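PDB 5LQ6: virulence protein vsdE from Salmonella enterica, which is a cysteine hydrolase that suppresses host immune responses and contributes to bacterial virulence. Local coordinates for residues D37-E42 / D92-K97; A81-Y85 / I114-H118; I129-E133 / L196-K200; H165-V170 / V181-W187. The protein carries 4 engineered substitutions. One frame throughout, in Å; residues are numbered along the deposited sequence.

In the fold
Interactions 4 and 2 are buried. Interaction 1 lies at the surface, and interaction 3 is partly buried. Helix 76-89, part of interaction 2, also packs on interaction 1, with L94 touching Y85 and C82. L83 and H84 of that helix reach I184 and N168 of interaction 4. Interactions 3 and 4 touch where I199 and I129 meet F167 and F183, so the two helices of interaction 3 rest on the strands of interaction 4. Interactions 1 and 3 stand on opposite sides of the chain's centre, about 28 Å apart between centres. Chemistry follows place: backbone bonds in 1, apolar packing in 2, packing with a salt bridge in 3, strand pairing and a histidine-aspartate bond in 4.

Interaction 1 (D37-E42 / D92-K97); sequences DALSIE and DILSSK. Engineered in segment 37-42: S40 (natural residue Cys).
S40 and S95 face each other as a hydrogen-bonded antiparallel pair in a short two-stranded sheet. S40 is engineered, cysteine in nature. S40 N donates to S95 O at 2.9 Å, almost straight, and S95 N returns a more bent bond to S40 O. K97 N to A38 O and E42 N to I93 O close the two ends of the ladder. Between the side chains, S40 CB meets S95 OG at 3.5 Å. S95 chi1 of 64° sets OG between its own backbone N and carbonyl carbon and turns it to S40. K97 has a similar first torsion (66°), and its chain is extended beyond CG. It runs across the strand, and its CD lies 3.2 Å from S40 OG. K97 NZ is also near, but at a poor angle for a bond. The face bearing L39, I41 and L94 is largely apolar; S96 lies on it too. I41 and L94 lie side by side, with I41 CG1 3.8 Å from L94 CD2. I41 CG2 touches I93 CG2 at 4.0 Å, the side chains crossing obliquely. L39 reaches over with CD1 to L94 CB at 4.2 Å. This face is covered by helix 76-89, through C82 and Y85, and by helix 12-19, through I15, I16 and I19. Helix 55-65 approaches on the S95 side, where Y64 touches S95 and its OH bonds to E42 OE1.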
# COMPACT_ATOMS: atom_id res chain seq x y z
N ASP A 37 12.27 14.32 -1.53
CA ASP A 37 11.76 15.46 -0.78
C ASP A 37 10.68 15.05 0.23
O ASP A 37 10.61 15.60 1.34
CB ASP A 37 11.21 16.52 -1.73
CG ASP A 37 12.32 17.26 -2.51
OD1 ASP A 37 13.50 17.28 -2.06
OD2 ASP A 37 12.00 17.76 -3.62
N ALA A 38 9.82 14.12 -0.19
CA ALA A 38 8.68 13.73 0.63
C ALA A 38 9.05 12.71 1.69
O ALA A 38 8.43 12.65 2.73
CB ALA A 38 7.57 13.19 -0.22
N LEU A 39 10.00 11.86 1.42
CA LEU A 39 10.20 10.69 2.27
C LEU A 39 10.99 11.00 3.50
O LEU A 39 12.02 11.69 3.42
CB LEU A 39 10.89 9.60 1.46
CG LEU A 39 11.07 8.24 2.07
CD1 LEU A 39 9.70 7.64 2.24
CD2 LEU A 39 11.86 7.36 1.15
N SER A 40 10.50 10.57 4.67
CA SER A 40 11.22 10.58 5.94
C SER A 40 11.53 9.17 6.44
O SER A 40 10.67 8.26 6.39
CB SER A 40 10.38 11.26 7.02
OG SER A 40 10.21 12.60 6.71
N ILE A 41 12.70 9.00 7.02
CA ILE A 41 13.15 7.78 7.61
C ILE A 41 13.43 8.04 9.06
O ILE A 41 14.29 8.88 9.40
CB ILE A 41 14.40 7.25 6.90
CG1 ILE A 41 14.15 7.18 5.38
CG2 ILE A 41 14.84 5.92 7.49
CD1 ILE A 41 15.31 6.60 4.56
N GLU A 42 12.68 7.38 9.94
CA GLU A 42 12.94 7.46 11.36
C GLU A 42 13.83 6.29 11.76
O GLU A 42 13.40 5.14 11.62
CB GLU A 42 11.62 7.41 12.10
CG GLU A 42 11.70 7.71 13.59
CD GLU A 42 10.70 8.78 14.02
OE1 GLU A 42 9.51 8.76 13.61
OE2 GLU A 42 11.13 9.68 14.76
N ASP A 92 7.28 1.74 12.63
CA ASP A 92 6.98 3.00 11.99
C ASP A 92 8.27 3.67 11.52
O ASP A 92 8.90 4.40 12.28
CB ASP A 92 6.20 3.97 12.88
CG ASP A 92 4.76 3.54 13.10
OD1 ASP A 92 4.14 2.94 12.19
OD2 ASP A 92 4.20 3.82 14.19
N ILE A 93 8.69 3.39 10.30
CA ILE A 93 10.02 3.85 9.75
C ILE A 93 9.86 4.90 8.70
O ILE A 93 10.40 5.99 8.80
CB ILE A 93 10.85 2.69 9.24
CG1 ILE A 93 11.14 1.71 10.36
CG2 ILE A 93 12.14 3.18 8.54
CD1 ILE A 93 11.64 0.37 9.91
N LEU A 94 9.07 4.61 7.64
CA LEU A 94 8.88 5.53 6.55
C LEU A 94 7.61 6.34 6.65
O LEU A 94 6.58 5.82 7.10
CB LEU A 94 8.87 4.76 5.24
CG LEU A 94 10.03 3.85 4.91
CD1 LEU A 94 9.83 3.26 3.52
CD2 LEU A 94 11.35 4.61 4.93
N SER A 95 7.66 7.60 6.25
CA SER A 95 6.49 8.44 6.19
C SER A 95 6.67 9.48 5.10
O SER A 95 7.79 9.66 4.60
CB SER A 95 6.19 9.08 7.54
OG SER A 95 7.23 9.96 7.94
N SER A 96 5.58 10.10 4.70
CA SER A 96 5.60 11.17 3.76
C SER A 96 5.40 12.50 4.51
O SER A 96 4.52 12.62 5.38
CB SER A 96 4.55 11.00 2.69
OG SER A 96 4.54 12.14 1.85
N LYS A 97 6.26 13.47 4.21
CA LYS A 97 6.09 14.84 4.71
C LYS A 97 5.85 15.79 3.55
O LYS A 97 4.80 15.73 2.92
CB LYS A 97 7.30 15.26 5.54
CG LYS A 97 8.60 15.40 4.76
CD LYS A 97 9.76 15.58 5.71
CE LYS A 97 11.09 15.21 5.07
NZ LYS A 97 12.21 15.40 6.06

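Interaction 2 (A81-Y85 / I114-H118); sequences ACLHY and IIFGH
A81 and I115 have the nearest CA atoms of these two segments, 7.4 Å apart. This is buried helix-to-helix packing in the helical part of a fold assigned to the clan CA peptidases. Helix 76-89 meets the last turn of helix 108-116. A81 points its methyl at that turn. Its CB sits 3.9 Å from I115 CD1 and 4.1 Å from F116 CE2. I115 was modelled in two conformers, so its side-chain distances hold for one and are less certain. A81 O, which already accepts the helix bond from Y85 N, also lies 3.6 Å from F116 CZ. C82 takes a smaller part. Its CB turns away, and SG comes only to 4.3 Å from I115 CD1. H84 follows one turn after A81. With chi1 at -171°, its CG lies opposite the backbone N, and the ring swings out toward F116. F116 CZ comes to the edge of the imidazole, near its plane, 3.8 Å from H84 CD2. The two ring planes are 75° apart. H84 NE2 is bonded to the backbone N of Y214, which would help set the rotation of the imidazole, and the Y214 ring also meets that of F116. Y85 ends the walk. Its ring lies against I115, with CD2 3.8 Å from I115 CG2, and its hydroxyl bonds to S11 OG. At the foot of that ring, Y85 CB touches F116 CE1 at 3.9 Å.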
# COMPACT_ATOMS: atom_id res chain seq x y z
N ALA A 81 3.17 2.49 -0.31
CA ALA A 81 4.43 1.77 -0.27
C ALA A 81 5.14 1.94 1.07
O ALA A 81 5.65 0.97 1.64
CB ALA A 81 5.31 2.28 -1.40
N CYS A 82 5.12 3.13 1.61
CA CYS A 82 5.63 3.42 2.96
C CYS A 82 4.94 2.54 4.00
O CYS A 82 5.54 1.91 4.83
CB CYS A 82 5.42 4.87 3.34
SG CYS A 82 6.55 6.03 2.54
N LEU A 83 3.60 2.52 3.92
CA LEU A 83 2.85 1.73 4.88
C LEU A 83 3.17 0.27 4.74
O LEU A 83 3.30 -0.45 5.71
CB LEU A 83 1.35 2.00 4.70
CG LEU A 83 0.43 1.29 5.67
CD1 LEU A 83 0.81 1.59 7.12
CD2 LEU A 83 -1.03 1.68 5.40
N HIS A 84 3.24 -0.24 3.50
CA HIS A 84 3.59 -1.63 3.28
C HIS A 84 4.94 -2.02 3.87
O HIS A 84 5.11 -3.09 4.46
CB HIS A 84 3.52 -1.93 1.79
CG HIS A 84 3.65 -3.36 1.43
ND1 HIS A 84 2.63 -4.27 1.63
CD2 HIS A 84 4.62 -4.05 0.81
CE1 HIS A 84 3.00 -5.45 1.22
NE2 HIS A 84 4.21 -5.36 0.70
N TYR A 85 5.90 -1.15 3.64
CA TYR A 85 7.22 -1.34 4.22
C TYR A 85 7.19 -1.37 5.75
O TYR A 85 7.80 -2.25 6.35
CB TYR A 85 8.14 -0.23 3.73
CG TYR A 85 9.57 -0.24 4.26
CD1 TYR A 85 9.90 0.33 5.45
CD2 TYR A 85 10.55 -0.84 3.51
CE1 TYR A 85 11.23 0.34 5.89
CE2 TYR A 85 11.89 -0.82 3.92
CZ TYR A 85 12.18 -0.24 5.13
OH TYR A 85 13.53 -0.23 5.60
N ILE A 114 12.85 2.20 -5.39
CA ILE A 114 13.52 2.96 -4.32
C ILE A 114 13.30 2.30 -2.95
O ILE A 114 14.22 2.07 -2.23
CB ILE A 114 13.04 4.41 -4.30
CG1 ILE A 114 13.46 5.09 -5.61
CG2 ILE A 114 13.52 5.12 -3.03
CD1 ILE A 114 12.96 6.50 -5.73
N ILE A 115 12.03 2.03 -2.61
CA ILE A 115 11.73 1.57 -1.25
C ILE A 115 12.10 0.11 -1.03
O ILE A 115 12.64 -0.25 -0.01
CB ILE A 115 10.26 1.87 -0.89
CG1 ILE A 115 10.13 3.37 -0.65
CG2 ILE A 115 9.83 1.08 0.35
CD1 ILE A 115 8.71 3.84 -0.46
N PHE A 116 11.81 -0.75 -2.00
CA PHE A 116 12.03 -2.19 -1.85
C PHE A 116 13.23 -2.74 -2.57
O PHE A 116 13.70 -3.83 -2.22
CB PHE A 116 10.77 -2.99 -2.27
CG PHE A 116 9.52 -2.53 -1.54
CD1 PHE A 116 9.35 -2.85 -0.21
CD2 PHE A 116 8.58 -1.74 -2.22
CE1 PHE A 116 8.19 -2.36 0.46
CE2 PHE A 116 7.47 -1.26 -1.53
CZ PHE A 116 7.32 -1.58 -0.23
N GLY A 117 13.77 -1.97 -3.52
CA GLY A 117 14.92 -2.41 -4.29
C GLY A 117 14.60 -3.19 -5.53
O GLY A 117 15.55 -3.68 -6.23
N HIS A 118 13.32 -3.33 -5.85
CA HIS A 118 12.84 -3.98 -7.07
C HIS A 118 11.37 -3.73 -7.18
O HIS A 118 10.72 -3.39 -6.17
CB HIS A 118 13.14 -5.50 -7.04
CG HIS A 118 12.58 -6.21 -5.86
ND1 HIS A 118 13.32 -6.51 -4.74
CD2 HIS A 118 11.34 -6.70 -5.63
CE1 HIS A 118 12.54 -7.12 -3.86
NE2 HIS A 118 11.35 -7.27 -4.39

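Interaction 3 (I129-E133 / L196-K200)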
# COMPACT_ATOMS: atom_id res chain seq x y z
N ILE A 129 -13.44 -5.16 -6.11
CA ILE A 129 -12.87 -5.17 -4.76
C ILE A 129 -13.27 -6.41 -4.00
O ILE A 129 -12.54 -6.95 -3.21
CB ILE A 129 -13.18 -3.80 -4.08
CG1 ILE A 129 -12.25 -3.57 -2.86
CG2 ILE A 129 -14.60 -3.74 -3.70
CD1 ILE A 129 -10.84 -3.33 -3.24
N ASP A 130 -14.45 -6.98 -4.30
CA ASP A 130 -14.86 -8.23 -3.73
C ASP A 130 -13.93 -9.36 -4.10
O ASP A 130 -13.58 -10.24 -3.30
CB ASP A 130 -16.30 -8.57 -4.18
CG ASP A 130 -17.24 -7.41 -4.00
OD1 ASP A 130 -17.21 -6.42 -4.86
OD2 ASP A 130 -17.93 -7.46 -2.97
N GLU A 131 -13.52 -9.37 -5.35
CA GLU A 131 -12.58 -10.38 -5.83
C GLU A 131 -11.19 -10.18 -5.24
O GLU A 131 -10.47 -11.16 -4.98
CB GLU A 131 -12.60 -10.36 -7.32
CG GLU A 131 -13.90 -11.00 -7.81
CD GLU A 131 -14.13 -10.84 -9.28
OE1 GLU A 131 -14.62 -9.76 -9.64
OE2 GLU A 131 -13.87 -11.82 -10.06
N VAL A 132 -10.78 -8.92 -5.07
CA VAL A 132 -9.56 -8.62 -4.34
C VAL A 132 -9.61 -9.24 -2.94
O VAL A 132 -8.64 -9.91 -2.52
CB VAL A 132 -9.33 -7.13 -4.25
CG1 VAL A 132 -8.18 -6.81 -3.28
CG2 VAL A 132 -9.03 -6.51 -5.62
N GLU A 133 -10.70 -9.03 -2.23
CA GLU A 133 -10.81 -9.61 -0.87
C GLU A 133 -10.68 -11.13 -0.90
O GLU A 133 -9.97 -11.71 -0.11
CB GLU A 133 -12.15 -9.19 -0.23
CG GLU A 133 -12.37 -9.74 1.15
CD GLU A 133 -13.79 -9.53 1.66
OE1 GLU A 133 -14.75 -9.83 0.92
OE2 GLU A 133 -13.94 -9.04 2.79
N LEU A 196 -15.46 -2.89 3.55
CA LEU A 196 -15.66 -3.25 2.16
C LEU A 196 -16.80 -2.44 1.53
O LEU A 196 -16.65 -1.90 0.43
CB LEU A 196 -15.94 -4.75 2.06
CG LEU A 196 -16.20 -5.23 0.62
CD1 LEU A 196 -14.95 -5.16 -0.22
CD2 LEU A 196 -16.71 -6.67 0.65
N GLN A 197 -17.90 -2.35 2.22
CA GLN A 197 -19.07 -1.58 1.71
C GLN A 197 -18.67 -0.16 1.44
O GLN A 197 -19.04 0.45 0.41
CB GLN A 197 -20.22 -1.69 2.72
CG GLN A 197 -21.45 -0.83 2.45
CD GLN A 197 -22.61 -1.19 3.40
OE1 GLN A 197 -22.97 -0.45 4.30
NE2 GLN A 197 -23.19 -2.36 3.18
N GLU A 198 -17.89 0.46 2.34
CA GLU A 198 -17.54 1.86 2.20
C GLU A 198 -16.61 2.03 1.02
O GLU A 198 -16.78 2.96 0.22
CB GLU A 198 -16.87 2.36 3.49
CG GLU A 198 -17.90 2.66 4.55
CD GLU A 198 -17.35 2.76 5.93
OE1 GLU A 198 -16.14 2.52 6.17
OE2 GLU A 198 -18.12 3.10 6.84
N ILE A 199 -15.57 1.21 0.90
CA ILE A 199 -14.63 1.41 -0.18
C ILE A 199 -15.26 1.15 -1.55
O ILE A 199 -14.89 1.79 -2.54
CB ILE A 199 -13.33 0.63 0.10
CG1 ILE A 199 -12.15 1.32 -0.62
CG2 ILE A 199 -13.52 -0.83 -0.21
CD1 ILE A 199 -10.82 0.71 -0.30
N LYS A 200 -16.21 0.25 -1.61
CA LYS A 200 -16.94 -0.05 -2.86
C LYS A 200 -17.65 1.18 -3.42
O LYS A 200 -17.85 1.26 -4.65
CB LYS A 200 -17.99 -1.15 -2.65
CG LYS A 200 -17.42 -2.54 -2.54
CD LYS A 200 -18.46 -3.64 -2.50
CE LYS A 200 -19.05 -3.85 -3.89
NZ LYS A 200 -19.85 -5.10 -3.91
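I129-E133 and L196-K200 are two helical segments running roughly antiparallel, at 142°, with axes 11.0 Å apart. I129 and K200 have the nearest CA atoms, 6.8 Å apart. They form a helix pair packed on one face of the four-stranded antiparallel sheet, over F167 and F183. I129 is the apolar centre. Its chi1 of -163° puts CG1 opposite the backbone N and leaves CG2 between N and the carbonyl carbon, where it faces the second helix. I129 CG2 packs on L196 CD1 at 3.8 Å, the two side chains sliding past each other in opposite directions. I129 CG1 meets I199 CG2 at 4.0 Å, with the side chains about perpendicular. I129 CG2 also lies 3.3 Å from K200 CG, closer than usual van der Waals contact, so this spot is tight. Toward the exposed side the contact turns polar. K200 bends at its third torsion, and this turn brings its amine to D130. The K200 and D130 side chains cross at about a right angle. K200 NZ makes a salt bridge to D130 OD1 at 3.1 Å, meeting it on the syn side and 17° out of the carboxylate plane. A second bond from NZ, to D130 OD2, is weak. L196 CD2 touches both acids: it lies 3.9 Å from D130 OD2 and 3.7 Å from E133 OE1.

Interaction 4 (H165-V170 / V181-W187)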
# COMPACT_ATOMS: atom_id res chain seq x y z
N HIS A 165 -5.43 4.74 -8.17
CA HIS A 165 -5.27 4.93 -6.74
C HIS A 165 -4.69 3.68 -6.13
O HIS A 165 -5.20 2.59 -6.37
CB HIS A 165 -6.61 5.22 -6.13
CG HIS A 165 -6.57 5.57 -4.68
ND1 HIS A 165 -5.76 6.54 -4.16
CD2 HIS A 165 -7.28 5.08 -3.63
CE1 HIS A 165 -6.00 6.66 -2.86
NE2 HIS A 165 -6.90 5.77 -2.52
N ASP A 166 -3.66 3.85 -5.31
CA ASP A 166 -3.11 2.77 -4.50
C ASP A 166 -3.54 2.91 -3.05
O ASP A 166 -3.72 3.99 -2.55
CB ASP A 166 -1.58 2.75 -4.52
CG ASP A 166 -0.96 2.10 -5.75
OD1 ASP A 166 -1.68 1.91 -6.75
OD2 ASP A 166 0.24 1.80 -5.70
N PHE A 167 -3.74 1.75 -2.41
CA PHE A 167 -4.08 1.65 -1.01
C PHE A 167 -3.59 0.29 -0.50
O PHE A 167 -2.84 -0.39 -1.20
CB PHE A 167 -5.55 1.95 -0.75
CG PHE A 167 -6.52 1.12 -1.57
CD1 PHE A 167 -6.75 1.44 -2.87
CD2 PHE A 167 -7.14 0.00 -1.03
CE1 PHE A 167 -7.65 0.70 -3.63
CE2 PHE A 167 -8.03 -0.74 -1.79
CZ PHE A 167 -8.25 -0.41 -3.09
N ASN A 168 -3.96 -0.09 0.68
CA ASN A 168 -3.40 -1.26 1.35
C ASN A 168 -4.47 -2.21 1.84
O ASN A 168 -5.64 -1.87 1.97
CB ASN A 168 -2.49 -0.87 2.53
CG ASN A 168 -1.32 -0.00 2.11
OD1 ASN A 168 -1.48 1.17 1.79
ND2 ASN A 168 -0.14 -0.60 2.11
N ALA A 169 -4.09 -3.46 2.07
CA ALA A 169 -5.01 -4.43 2.64
C ALA A 169 -4.16 -5.34 3.56
O ALA A 169 -3.07 -5.79 3.17
CB ALA A 169 -5.70 -5.24 1.59
N VAL A 170 -4.67 -5.60 4.77
CA VAL A 170 -4.02 -6.49 5.71
C VAL A 170 -5.04 -7.45 6.28
O VAL A 170 -6.14 -7.05 6.65
CB VAL A 170 -3.33 -5.72 6.84
CG1 VAL A 170 -2.70 -6.62 7.90
CG2 VAL A 170 -2.22 -4.80 6.30
N VAL A 181 -10.18 -9.36 5.93
CA VAL A 181 -9.38 -8.33 5.26
C VAL A 181 -9.79 -6.94 5.75
O VAL A 181 -10.95 -6.58 5.71
CB VAL A 181 -9.60 -8.38 3.74
CG1 VAL A 181 -8.79 -7.31 3.01
CG2 VAL A 181 -9.20 -9.74 3.23
N GLN A 182 -8.79 -6.21 6.26
CA GLN A 182 -8.95 -4.81 6.54
C GLN A 182 -8.31 -3.98 5.43
O GLN A 182 -7.09 -3.96 5.31
CB GLN A 182 -8.37 -4.45 7.88
CG GLN A 182 -8.52 -2.99 8.28
CD GLN A 182 -9.96 -2.61 8.47
OE1 GLN A 182 -10.63 -3.17 9.39
NE2 GLN A 182 -10.51 -1.79 7.59
N PHE A 183 -9.14 -3.31 4.66
CA PHE A 183 -8.61 -2.28 3.73
C PHE A 183 -8.17 -1.09 4.51
O PHE A 183 -8.80 -0.69 5.51
CB PHE A 183 -9.64 -1.97 2.66
CG PHE A 183 -9.88 -3.13 1.72
CD1 PHE A 183 -8.93 -3.48 0.80
CD2 PHE A 183 -11.05 -3.89 1.76
CE1 PHE A 183 -9.11 -4.53 -0.10
CE2 PHE A 183 -11.22 -4.93 0.87
CZ PHE A 183 -10.26 -5.25 -0.05
N ILE A 184 -7.06 -0.50 4.05
CA ILE A 184 -6.44 0.66 4.70
C ILE A 184 -6.16 1.68 3.60
O ILE A 184 -5.50 1.36 2.63
CB ILE A 184 -5.15 0.33 5.44
CG1 ILE A 184 -5.34 -0.82 6.40
CG2 ILE A 184 -4.63 1.55 6.13
CD1 ILE A 184 -4.06 -1.54 6.70
N ASP A 185 -6.66 2.89 3.74
CA ASP A 185 -6.37 3.95 2.76
C ASP A 185 -5.80 5.11 3.53
O ASP A 185 -6.56 6.00 3.96
CB ASP A 185 -7.58 4.30 1.90
CG ASP A 185 -7.24 5.17 0.74
OD1 ASP A 185 -6.16 5.79 0.75
OD2 ASP A 185 -8.03 5.21 -0.22
N SER A 186 -4.47 5.16 3.70
CA SER A 186 -3.83 6.19 4.50
C SER A 186 -3.95 7.56 3.84
O SER A 186 -3.82 8.60 4.53
CB SER A 186 -2.40 5.86 4.80
OG SER A 186 -1.61 5.81 3.60
N TRP A 187 -4.21 7.59 2.55
CA TRP A 187 -4.47 8.85 1.81
C TRP A 187 -5.81 9.46 2.13
O TRP A 187 -5.99 10.70 2.13
CB TRP A 187 -4.32 8.56 0.32
CG TRP A 187 -4.64 9.67 -0.60
CD1 TRP A 187 -3.75 10.59 -1.06
CD2 TRP A 187 -5.89 9.97 -1.17
NE1 TRP A 187 -4.40 11.48 -1.88
CE2 TRP A 187 -5.71 11.09 -2.01
CE3 TRP A 187 -7.14 9.37 -1.11
CZ2 TRP A 187 -6.77 11.66 -2.74
CZ3 TRP A 187 -8.22 9.95 -1.87
CH2 TRP A 187 -8.00 11.08 -2.63
O HOH W 1 -3.64 5.06 0.00
O HOH W 2 -2.58 3.69 2.18
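H165 NE2 donates to D185 OD2 at 2.6 Å, the shortest bond of this contact and nearly straight at 169°. The oxygen lies in the plane of the imidazole, at its edge. NE2 meets OD2 on the syn side, 23° out of the carboxylate plane. D185 chi1 of -169° places CG opposite its backbone N and sends the carboxylate toward H165. The other oxygen, D185 OD1, is held by water 1, which also donates to D166 O, and by weak bonds from W187 N and K188 N. W187 packs beside the histidine. The edge of H165 turns to the face of W187, an offset edge-to-face pair, and H165 CE1 lies 3.4 Å from W187 CE3. On H165 itself, the ring of Y155 stacks. Further along, the two strands form an antiparallel hairpin ladder. N168 pairs with I184, and V170 with Q182, through two backbone bonds each. On one face, F183 CD1 touches A169 CB at 3.8 Å and F167 CE2 at 3.9 Å, and V181 CG1 sits over the F183 ring. On the other, V170 CG2 meets I184 CD1 at 3.8 Å. There N168 OD1 accepts from water 2, which takes the S186 backbone N, while its ND2 bonds to S80 O. The ladder ends just before D185, which brings D185 alongside H165. C76, at the start of helix 76-89, touches H165, so the arrangement is consistent with a Cys-His-Asp triad in which D185 would orient the imidazole, as in clan CA peptidases.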